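Local coordinates for pyridine synthase TbtD (Thermobispora bispora, PDB 5WA4), which probably catalyses the formal [4+2] aza-cycloaddition that builds the central pyridine ring during biosynthesis of the thiopeptide antibiotic thiomuracin, at residues R192-A197 against H333-V338; D24-G29 against A44-H49; R48-G53 against P99-L104. One frame throughout, in Å; residues are numbered along the deposited sequence.

Contact 1: residues R192-A197 against H333-V338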
loop_
_atom_site.group_PDB
_atom_site.type_symbol
_atom_site.label_atom_id
_atom_site.label_comp_id
_atom_site.label_asym_id
_atom_site.label_seq_id
_atom_site.Cartn_x
_atom_site.Cartn_y
_atom_site.Cartn_z
ATOM N N ARG E 192 16.189 -14.253 16.678
ATOM C CA ARG E 192 15.827 -12.850 16.892
ATOM C C ARG E 192 14.580 -12.477 16.090
ATOM O O ARG E 192 13.630 -11.877 16.614
ATOM C CB ARG E 192 16.968 -11.900 16.524
ATOM C CG ARG E 192 16.603 -10.443 16.823
ATOM C CD ARG E 192 17.706 -9.662 17.536
ATOM N NE ARG E 192 17.927 -10.020 18.933
ATOM C CZ ARG E 192 19.133 -10.160 19.483
ATOM N NH1 ARG E 192 20.235 -9.985 18.762
ATOM N NH2 ARG E 192 19.249 -10.479 20.761
ATOM N N SER E 193 14.596 -12.847 14.815
ATOM C CA SER E 193 13.499 -12.543 13.915
ATOM C C SER E 193 12.112 -12.916 14.481
ATOM O O SER E 193 11.151 -12.159 14.317
ATOM C CB SER E 193 13.743 -13.244 12.581
ATOM O OG SER E 193 12.563 -13.250 11.812
ATOM N N HIS E 194 12.029 -14.067 15.152
ATOM C CA HIS E 194 10.767 -14.581 15.682
ATOM C C HIS E 194 10.248 -13.634 16.737
ATOM O O HIS E 194 9.088 -13.210 16.676
ATOM C CB HIS E 194 10.953 -15.990 16.259
ATOM C CG HIS E 194 9.680 -16.727 16.561
ATOM N ND1 HIS E 194 8.672 -16.907 15.629
ATOM C CD2 HIS E 194 9.287 -17.413 17.662
ATOM C CE1 HIS E 194 7.700 -17.628 16.163
ATOM N NE2 HIS E 194 8.048 -17.952 17.395
ATOM N N ALA E 195 11.118 -13.280 17.688
ATOM C CA ALA E 195 10.733 -12.419 18.806
ATOM C C ALA E 195 10.375 -11.020 18.314
ATOM O O ALA E 195 9.369 -10.445 18.733
ATOM C CB ALA E 195 11.851 -12.355 19.856
ATOM N N GLU E 196 11.188 -10.479 17.418
ATOM C CA GLU E 196 10.917 -9.170 16.843
ATOM C C GLU E 196 9.555 -9.092 16.126
ATOM O O GLU E 196 8.922 -8.036 16.102
ATOM C CB GLU E 196 12.043 -8.793 15.887
ATOM C CG GLU E 196 13.335 -8.512 16.606
ATOM C CD GLU E 196 13.229 -7.284 17.490
ATOM O OE1 GLU E 196 12.409 -6.393 17.154
ATOM O OE2 GLU E 196 13.954 -7.211 18.523
ATOM N N ALA E 197 9.104 -10.212 15.566
ATOM C CA ALA E 197 7.819 -10.265 14.892
ATOM C C ALA E 197 6.688 -9.990 15.885
ATOM O O ALA E 197 5.770 -9.221 15.611
ATOM C CB ALA E 197 7.643 -11.609 14.228
ATOM N N HIS E 333 3.883 -15.704 24.613
ATOM C CA HIS E 333 4.681 -14.656 25.239
ATOM C C HIS E 333 5.946 -15.226 25.841
ATOM O O HIS E 333 7.037 -14.660 25.698
ATOM C CB HIS E 333 3.876 -13.937 26.337
ATOM C CG HIS E 333 4.630 -12.831 26.996
ATOM N ND1 HIS E 333 4.766 -11.584 26.432
ATOM C CD2 HIS E 333 5.365 -12.810 28.134
ATOM C CE1 HIS E 333 5.527 -10.828 27.206
ATOM N NE2 HIS E 333 5.896 -11.550 28.249
ATOM N N GLN E 334 5.809 -16.348 26.537
ATOM C CA GLN E 334 6.992 -16.975 27.108
ATOM C C GLN E 334 7.922 -17.418 25.973
ATOM O O GLN E 334 9.141 -17.229 26.059
ATOM C CB GLN E 334 6.614 -18.152 28.010
ATOM C CG GLN E 334 5.948 -17.784 29.339
ATOM C CD GLN E 334 5.577 -19.012 30.164
ATOM O OE1 GLN E 334 4.734 -19.821 29.773
ATOM N NE2 GLN E 334 6.240 -19.171 31.306
ATOM N N ARG E 335 7.349 -17.976 24.901
ATOM C CA ARG E 335 8.147 -18.411 23.750
ATOM C C ARG E 335 8.942 -17.258 23.152
ATOM O O ARG E 335 10.171 -17.374 22.980
ATOM C CB ARG E 335 7.276 -19.040 22.671
ATOM C CG ARG E 335 8.102 -19.827 21.612
ATOM C CD ARG E 335 7.393 -19.878 20.253
ATOM N NE ARG E 335 5.977 -20.129 20.473
ATOM C CZ ARG E 335 5.002 -19.489 19.844
ATOM N NH1 ARG E 335 5.294 -18.565 18.941
ATOM N NH2 ARG E 335 3.732 -19.775 20.121
ATOM N N PHE E 336 8.268 -16.138 22.862
ATOM C CA PHE E 336 8.982 -14.981 22.324
ATOM C C PHE E 336 10.071 -14.469 23.266
ATOM O O PHE E 336 11.144 -14.070 22.817
ATOM C CB PHE E 336 8.007 -13.876 21.965
ATOM C CG PHE E 336 7.058 -14.280 20.877
ATOM C CD1 PHE E 336 7.549 -14.702 19.640
ATOM C CD2 PHE E 336 5.699 -14.290 21.082
ATOM C CE1 PHE E 336 6.688 -15.111 18.620
ATOM C CE2 PHE E 336 4.825 -14.698 20.064
ATOM C CZ PHE E 336 5.320 -15.109 18.836
ATOM N N LEU E 337 9.830 -14.529 24.572
ATOM C CA LEU E 337 10.837 -14.086 25.526
ATOM C C LEU E 337 12.047 -14.995 25.499
ATOM O O LEU E 337 13.192 -14.524 25.443
ATOM C CB LEU E 337 10.258 -14.043 26.937
ATOM C CG LEU E 337 11.246 -13.871 28.086
ATOM C CD1 LEU E 337 11.864 -12.488 28.010
ATOM C CD2 LEU E 337 10.550 -14.136 29.419
ATOM N N VAL E 338 11.802 -16.302 25.547
ATOM C CA VAL E 338 12.889 -17.279 25.402
ATOM C C VAL E 338 13.720 -17.108 24.093
ATOM O O VAL E 338 14.954 -17.110 24.144
ATOM C CB VAL E 338 12.336 -18.698 25.496
ATOM C CG1 VAL E 338 13.318 -19.693 24.943
ATOM C CG2 VAL E 338 12.003 -19.010 26.947
#
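Ala195 and Phe336 mark the place where two helices come together, their CA atoms 4.7 Å apart, with the axes of the short segments approaching to 8.6 Å and running 136° apart, well on the antiparallel side. At this crossing the small side chain of Ala195 lets the backbones draw near, its CB resting 3.5 Å from the carbonyl O of Phe336. His194, Phe336 and Arg335 pack beside it. His194 leaves its helix with CG opposite the backbone N (chi1 -168°), a torsion that carries the imidazole out toward the partner helix, where it meets two neighbours in different ways. Phe336 comes over one face, its CE1 lying 3.4 Å from His194 NE2 and displaced toward the rim of the imidazole. The ring centroids are 4.8 Å apart and the planes are inclined at 47°, an oblique meeting that is neither a stack nor a T-shaped pair. Arg335 arrives at the edge instead. Its chain bends at chi3, and NH1 donates a hydrogen bond of 3.2 Å to His194 NE2; the acceptor lies close to the guanidinium plane, whereas NH1 is tilted out of the imidazole plane. One imidazole nitrogen thus takes a polar partner while the ring around it is packed by an aromatic one. Tyr322 stacks with His194 and Tyr198 with Phe336, so the pair belongs to a larger aromatic cluster. Leu337, pointing away from the 192-197 segment, packs on an apolar side chain of the bound peptide. The arrangement is an inclined helix-helix crossing between helices 184-201 and 332-352, with a small residue at the closest approach and aromatic side chains beside it, in the predominantly helical part of this lantibiotic-dehydratase-related fold.

Contact 2: residues D24-G29 against A44-H49; sequences DLILDG and AYFLRH
Ile26 rises from helix 22-35 toward strand 44-49 and meets Phe46 and Arg48, two residues apart on that strand. The backbones stay well separated, the nearest CA atoms, those of Ile26 and Phe46, being 8.8 Å apart, so the side chains alone bridge the gap. Both branches of Ile26 pack on Phe46, and CD1 at the tip of the longer one also reaches Arg48. CG1 lies beside the backbone N, and from there the longer arm extends to CD1; CG2 occupies the position opposite that N and leans on the phenyl ring. Phe46 offers its far end: its CE1 is 3.8 Å from Ile26 CG1 and equally far from Ile26 CD1, while its CZ lies 3.9 Å from Ile26 CG2. The isoleucine therefore straddles one corner of the ring, at an oblique angle and with the two side chains crossing nearly at right angles. The CB of Phe46 already points toward the helix, and the first torsion (chi1 48°) sets CG between backbone N and carbonyl carbon, with CE1 and CZ at Ile26. Arg48 keeps its chain extended from CG to NE, and its NH2 passes 3.6 Å from Ile26 CD1. This is van der Waals contact of a methyl with a charged group, whose polar need is met elsewhere: NH2 by a salt bridge to Asp23, close to the start of the same helix, and NE by a weak hydrogen bond to the carbonyl O of Arg327. Arg327 also forms a cation-pi contact with Phe46, and Leu155 of helix 135-159 packs against Ile26. No hydrogen bond links the two segments themselves. Their chemistry implies a helix laid on a sheet mainly by hydrophobic packing, where the partly exposed guanidinium contributes contact area here while its charge is met just outside.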
loop_
_atom_site.group_PDB
_atom_site.type_symbol
_atom_site.label_atom_id
_atom_site.label_comp_id
_atom_site.label_asym_id
_atom_site.label_seq_id
_atom_site.Cartn_x
_atom_site.Cartn_y
_atom_site.Cartn_z
ATOM N N ASP E 24 -1.112 -32.536 34.611
ATOM C CA ASP E 24 -1.365 -33.711 35.448
ATOM C C ASP E 24 -2.231 -34.714 34.724
ATOM O O ASP E 24 -2.002 -35.920 34.823
ATOM C CB ASP E 24 -2.030 -33.325 36.782
ATOM C CG ASP E 24 -1.020 -32.938 37.868
ATOM O OD1 ASP E 24 0.087 -33.539 37.936
ATOM O OD2 ASP E 24 -1.354 -32.016 38.647
ATOM N N LEU E 25 -3.237 -34.215 34.013
ATOM C CA LEU E 25 -4.083 -35.072 33.190
ATOM C C LEU E 25 -3.239 -35.802 32.159
ATOM O O LEU E 25 -3.502 -36.959 31.829
ATOM C CB LEU E 25 -5.177 -34.257 32.498
ATOM C CG LEU E 25 -5.902 -34.885 31.299
ATOM C CD1 LEU E 25 -6.669 -36.139 31.664
ATOM C CD2 LEU E 25 -6.840 -33.873 30.701
ATOM N N ILE E 26 -2.223 -35.108 31.655
ATOM C CA ILE E 26 -1.307 -35.687 30.685
ATOM C C ILE E 26 -0.624 -36.893 31.315
ATOM O O ILE E 26 -0.782 -38.019 30.831
ATOM C CB ILE E 26 -0.260 -34.634 30.183
ATOM C CG1 ILE E 26 -0.883 -33.726 29.119
ATOM C CG2 ILE E 26 0.993 -35.295 29.617
ATOM C CD1 ILE E 26 -0.026 -32.540 28.767
ATOM N N LEU E 27 0.078 -36.664 32.422
ATOM C CA LEU E 27 0.936 -37.677 33.025
ATOM C C LEU E 27 0.204 -38.798 33.767
ATOM O O LEU E 27 0.694 -39.922 33.806
ATOM C CB LEU E 27 1.911 -37.003 33.985
ATOM C CG LEU E 27 2.807 -35.945 33.355
ATOM C CD1 LEU E 27 3.736 -35.316 34.388
ATOM C CD2 LEU E 27 3.588 -36.579 32.235
ATOM N N ASP E 28 -0.947 -38.496 34.366
ATOM C CA ASP E 28 -1.601 -39.424 35.301
ATOM C C ASP E 28 -2.830 -40.093 34.710
ATOM O O ASP E 28 -3.319 -41.095 35.233
ATOM C CB ASP E 28 -2.013 -38.703 36.595
ATOM C CG ASP E 28 -0.824 -38.170 37.388
ATOM O OD1 ASP E 28 0.331 -38.550 37.082
ATOM O OD2 ASP E 28 -1.058 -37.375 38.335
ATOM N N GLY E 29 -3.349 -39.517 33.634
ATOM C CA GLY E 29 -4.499 -40.083 32.959
ATOM C C GLY E 29 -4.183 -40.515 31.541
ATOM O O GLY E 29 -4.490 -41.640 31.152
ATOM N N ALA E 44 0.326 -42.831 18.575
ATOM C CA ALA E 44 -0.596 -41.928 19.232
ATOM C C ALA E 44 0.053 -40.585 19.568
ATOM O O ALA E 44 1.288 -40.466 19.648
ATOM C CB ALA E 44 -1.144 -42.578 20.477
ATOM N N TYR E 45 -0.797 -39.573 19.736
ATOM C CA TYR E 45 -0.361 -38.269 20.214
ATOM C C TYR E 45 -1.556 -37.451 20.688
ATOM O O TYR E 45 -2.715 -37.766 20.379
ATOM C CB TYR E 45 0.438 -37.513 19.132
ATOM C CG TYR E 45 -0.354 -36.887 17.992
ATOM C CD1 TYR E 45 -0.709 -37.630 16.868
ATOM C CD2 TYR E 45 -0.693 -35.536 18.008
ATOM C CE1 TYR E 45 -1.410 -37.048 15.800
ATOM C CE2 TYR E 45 -1.392 -34.946 16.941
ATOM C CZ TYR E 45 -1.747 -35.710 15.840
ATOM O OH TYR E 45 -2.432 -35.136 14.785
ATOM N N PHE E 46 -1.265 -36.411 21.464
ATOM C CA PHE E 46 -2.306 -35.542 21.988
ATOM C C PHE E 46 -1.940 -34.093 21.712
ATOM O O PHE E 46 -0.762 -33.763 21.543
ATOM C CB PHE E 46 -2.534 -35.783 23.504
ATOM C CG PHE E 46 -1.263 -35.817 24.320
ATOM C CD1 PHE E 46 -0.787 -34.681 24.937
ATOM C CD2 PHE E 46 -0.533 -36.990 24.449
ATOM C CE1 PHE E 46 0.380 -34.712 25.673
ATOM C CE2 PHE E 46 0.645 -37.026 25.187
ATOM C CZ PHE E 46 1.100 -35.887 25.795
ATOM N N LEU E 47 -2.962 -33.243 21.655
ATOM C CA LEU E 47 -2.778 -31.801 21.563
ATOM C C LEU E 47 -3.689 -31.022 22.535
ATOM O O LEU E 47 -4.819 -31.463 22.845
ATOM C CB LEU E 47 -3.060 -31.329 20.136
ATOM C CG LEU E 47 -2.220 -31.901 18.994
ATOM C CD1 LEU E 47 -2.885 -31.593 17.669
ATOM C CD2 LEU E 47 -0.795 -31.368 19.039
ATOM N N ARG E 48 -3.216 -29.860 22.990
ATOM C CA ARG E 48 -4.092 -28.927 23.699
ATOM C C ARG E 48 -4.788 -27.995 22.729
ATOM O O ARG E 48 -4.210 -27.616 21.713
ATOM C CB ARG E 48 -3.314 -28.086 24.702
ATOM C CG ARG E 48 -2.334 -28.861 25.500
ATOM C CD ARG E 48 -1.448 -27.941 26.251
ATOM N NE ARG E 48 -0.451 -28.685 27.010
ATOM C CZ ARG E 48 -0.073 -28.379 28.248
ATOM N NH1 ARG E 48 -0.658 -27.377 28.875
ATOM N NH2 ARG E 48 0.872 -29.084 28.869
ATOM N N HIS E 49 -6.013 -27.613 23.058
ATOM C CA HIS E 49 -6.742 -26.592 22.320
ATOM C C HIS E 49 -7.790 -25.874 23.213
ATOM O O HIS E 49 -8.235 -26.419 24.230
ATOM C CB HIS E 49 -7.442 -27.198 21.100
ATOM C CG HIS E 49 -7.785 -26.189 20.050
ATOM N ND1 HIS E 49 -9.006 -25.551 20.002
ATOM C CD2 HIS E 49 -7.057 -25.689 19.021
ATOM C CE1 HIS E 49 -9.019 -24.707 18.982
ATOM N NE2 HIS E 49 -7.849 -24.774 18.370
#

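Contact 3: residues R48-G53 against P99-L104; sequences RHWRRG and PLHERL
Trp50 directs its CB at helix 98-107 and sets CG between its backbone N and carbonyl carbon (chi1 53°); His101 and Leu104 both hold CG opposite the carbonyl carbon, a torsion that in Leu104 goes with a CB directed at the turn. Leu104 spans both indole rings. Its CD1 sits over the five-membered ring, 3.7 Å from the centroid and 3° off the normal, an almost perpendicular CH-pi contact, and its CB packs 3.6 Å from Trp50 CZ2. His101 meets CE3 and CZ3 of the six-membered ring, with the planes inclined at 48° and Trp50 CE3 above the centre of the imidazole, 3.6 Å from His101 CG. Strand 44-49 ends just before Trp50, in the connection to strand 55-62 of an antiparallel beta-hairpin, and a type II turn runs from Trp50 to Gly53. Its closing bond, 3.1 Å from Gly53 N to Trp50 O, uses the same carbonyl oxygen that His101 CE1 approaches to 3.4 Å. The indole face turned from Leu104 carries His49 CE1 and Arg51 CB, both offset toward the rim. His49 is in turn held by a 3.1 Å hydrogen bond from Arg51 N to His49 ND1. Trp50 NE1 is hydrogen-bonded to Glu108 OE1. Elsewhere on the helix, Leu100 packs on Phe97 of the third subunit, and Glu102 OE2 hydrogen-bonds to Thr331 of that subunit.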
loop_
_atom_site.group_PDB
_atom_site.type_symbol
_atom_site.label_atom_id
_atom_site.label_comp_id
_atom_site.label_asym_id
_atom_site.label_seq_id
_atom_site.Cartn_x
_atom_site.Cartn_y
_atom_site.Cartn_z
ATOM N N ARG E 48 -3.216 -29.860 22.990
ATOM C CA ARG E 48 -4.092 -28.927 23.699
ATOM C C ARG E 48 -4.788 -27.995 22.729
ATOM O O ARG E 48 -4.210 -27.616 21.713
ATOM C CB ARG E 48 -3.314 -28.086 24.702
ATOM C CG ARG E 48 -2.334 -28.861 25.500
ATOM C CD ARG E 48 -1.448 -27.941 26.251
ATOM N NE ARG E 48 -0.451 -28.685 27.010
ATOM C CZ ARG E 48 -0.073 -28.379 28.248
ATOM N NH1 ARG E 48 -0.658 -27.377 28.875
ATOM N NH2 ARG E 48 0.872 -29.084 28.869
ATOM N N HIS E 49 -6.013 -27.613 23.058
ATOM C CA HIS E 49 -6.742 -26.592 22.320
ATOM C C HIS E 49 -7.790 -25.874 23.213
ATOM O O HIS E 49 -8.235 -26.419 24.230
ATOM C CB HIS E 49 -7.442 -27.198 21.100
ATOM C CG HIS E 49 -7.785 -26.189 20.050
ATOM N ND1 HIS E 49 -9.006 -25.551 20.002
ATOM C CD2 HIS E 49 -7.057 -25.689 19.021
ATOM C CE1 HIS E 49 -9.019 -24.707 18.982
ATOM N NE2 HIS E 49 -7.849 -24.774 18.370
ATOM N N TRP E 50 -8.199 -24.679 22.768
ATOM C CA TRP E 50 -9.050 -23.747 23.493
ATOM C C TRP E 50 -10.545 -23.837 23.228
ATOM O O TRP E 50 -11.347 -23.371 24.036
ATOM C CB TRP E 50 -8.620 -22.312 23.181
ATOM C CG TRP E 50 -8.539 -21.978 21.711
ATOM C CD1 TRP E 50 -7.437 -22.069 20.919
ATOM C CD2 TRP E 50 -9.605 -21.496 20.857
ATOM N NE1 TRP E 50 -7.734 -21.683 19.637
ATOM C CE2 TRP E 50 -9.046 -21.330 19.565
ATOM C CE3 TRP E 50 -10.957 -21.198 21.060
ATOM C CZ2 TRP E 50 -9.807 -20.876 18.478
ATOM C CZ3 TRP E 50 -11.706 -20.743 19.976
ATOM C CH2 TRP E 50 -11.126 -20.587 18.701
ATOM N N ARG E 51 -10.929 -24.407 22.097
ATOM C CA ARG E 51 -12.285 -24.214 21.621
ATOM C C ARG E 51 -13.303 -24.984 22.438
ATOM O O ARG E 51 -13.148 -26.185 22.671
ATOM C CB ARG E 51 -12.380 -24.605 20.152
ATOM C CG ARG E 51 -13.473 -23.887 19.409
ATOM C CD ARG E 51 -13.664 -24.504 18.054
ATOM N NE ARG E 51 -14.792 -25.421 17.965
ATOM C CZ ARG E 51 -14.768 -26.522 17.231
ATOM N NH1 ARG E 51 -13.662 -26.821 16.568
ATOM N NH2 ARG E 51 -15.831 -27.326 17.172
ATOM N N ARG E 52 -14.340 -24.275 22.864
ATOM C CA ARG E 52 -15.383 -24.827 23.725
ATOM C C ARG E 52 -14.828 -25.258 25.080
ATOM O O ARG E 52 -15.380 -26.149 25.725
ATOM C CB ARG E 52 -16.069 -26.007 23.041
ATOM C CG ARG E 52 -16.608 -25.673 21.677
ATOM C CD ARG E 52 -17.957 -26.322 21.488
ATOM N NE ARG E 52 -17.861 -27.772 21.623
ATOM C CZ ARG E 52 -18.896 -28.554 21.905
ATOM N NH1 ARG E 52 -20.102 -27.999 22.099
ATOM N NH2 ARG E 52 -18.724 -29.874 22.013
ATOM N N GLY E 53 -13.726 -24.634 25.495
ATOM C CA GLY E 53 -13.148 -24.878 26.800
ATOM C C GLY E 53 -11.858 -25.663 26.732
ATOM O O GLY E 53 -11.782 -26.649 25.993
ATOM N N PRO E 99 -15.218 -13.228 23.247
ATOM C CA PRO E 99 -14.536 -12.337 22.298
ATOM C C PRO E 99 -13.091 -12.722 21.984
ATOM O O PRO E 99 -12.663 -12.481 20.868
ATOM C CB PRO E 99 -14.578 -10.974 22.997
ATOM C CG PRO E 99 -15.720 -11.068 23.953
ATOM C CD PRO E 99 -15.672 -12.499 24.444
ATOM N N LEU E 100 -12.352 -13.303 22.914
ATOM C CA LEU E 100 -10.999 -13.759 22.605
ATOM C C LEU E 100 -11.059 -14.978 21.705
ATOM O O LEU E 100 -10.205 -15.161 20.852
ATOM C CB LEU E 100 -10.201 -14.109 23.858
ATOM C CG LEU E 100 -8.786 -14.557 23.495
ATOM C CD1 LEU E 100 -8.126 -13.441 22.714
ATOM C CD2 LEU E 100 -7.923 -14.943 24.715
ATOM N N HIS E 101 -12.065 -15.814 21.903
ATOM C CA HIS E 101 -12.214 -17.008 21.112
ATOM C C HIS E 101 -12.656 -16.664 19.655
ATOM O O HIS E 101 -12.169 -17.271 18.688
ATOM C CB HIS E 101 -13.187 -17.961 21.806
ATOM C CG HIS E 101 -12.592 -18.682 22.971
ATOM N ND1 HIS E 101 -13.241 -19.703 23.633
ATOM C CD2 HIS E 101 -11.391 -18.536 23.592
ATOM C CE1 HIS E 101 -12.461 -20.160 24.601
ATOM N NE2 HIS E 101 -11.330 -19.478 24.594
ATOM N N GLU E 102 -13.555 -15.690 19.510
ATOM C CA GLU E 102 -13.919 -15.152 18.200
ATOM C C GLU E 102 -12.653 -14.766 17.452
ATOM O O GLU E 102 -12.469 -15.167 16.308
ATOM C CB GLU E 102 -14.846 -13.927 18.330
ATOM C CG GLU E 102 -16.287 -14.253 18.620
ATOM C CD GLU E 102 -17.189 -13.025 18.909
ATOM O OE1 GLU E 102 -16.759 -11.843 18.811
ATOM O OE2 GLU E 102 -18.375 -13.265 19.218
ATOM N N ARG E 103 -11.776 -14.005 18.106
ATOM C CA ARG E 103 -10.553 -13.483 17.476
ATOM C C ARG E 103 -9.566 -14.601 17.150
ATOM O O ARG E 103 -8.903 -14.561 16.115
ATOM C CB ARG E 103 -9.864 -12.440 18.362
ATOM C CG ARG E 103 -8.565 -11.865 17.814
ATOM C CD ARG E 103 -8.816 -11.139 16.512
ATOM N NE ARG E 103 -7.609 -10.570 15.907
ATOM C CZ ARG E 103 -7.532 -10.194 14.633
ATOM N NH1 ARG E 103 -8.584 -10.329 13.833
ATOM N NH2 ARG E 103 -6.406 -9.691 14.155
ATOM N N LEU E 104 -9.457 -15.597 18.020
ATOM C CA LEU E 104 -8.572 -16.690 17.705
ATOM C C LEU E 104 -9.151 -17.479 16.533
ATOM O O LEU E 104 -8.395 -17.985 15.696
ATOM C CB LEU E 104 -8.354 -17.600 18.910
ATOM C CG LEU E 104 -7.677 -17.070 20.177
ATOM C CD1 LEU E 104 -7.641 -18.206 21.210
ATOM C CD2 LEU E 104 -6.285 -16.515 19.929
#

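Contacts 2 and 3 both use strand 44-49, overlapping at Arg48 and His49 in sequence alone, and their centres lie about 18 Å apart. Contact 2 is the buried one, a mainly apolar join between helix and sheet with one arginine taking part. Contact 3, only partly buried, works at the strand's end, where a histidine and a leucine of the helix pack on the tryptophan that opens the turn, beside a subunit interface. Contact 1 stands on the opposite side of the chain's centre from contact 2 and joins two helices without any strand. Also partly buried, it alone has a hydrogen bond across its segments. Contacts 1 and 3 each pair two aromatic rings obliquely, whereas contact 2 sets an isoleucine against one ring.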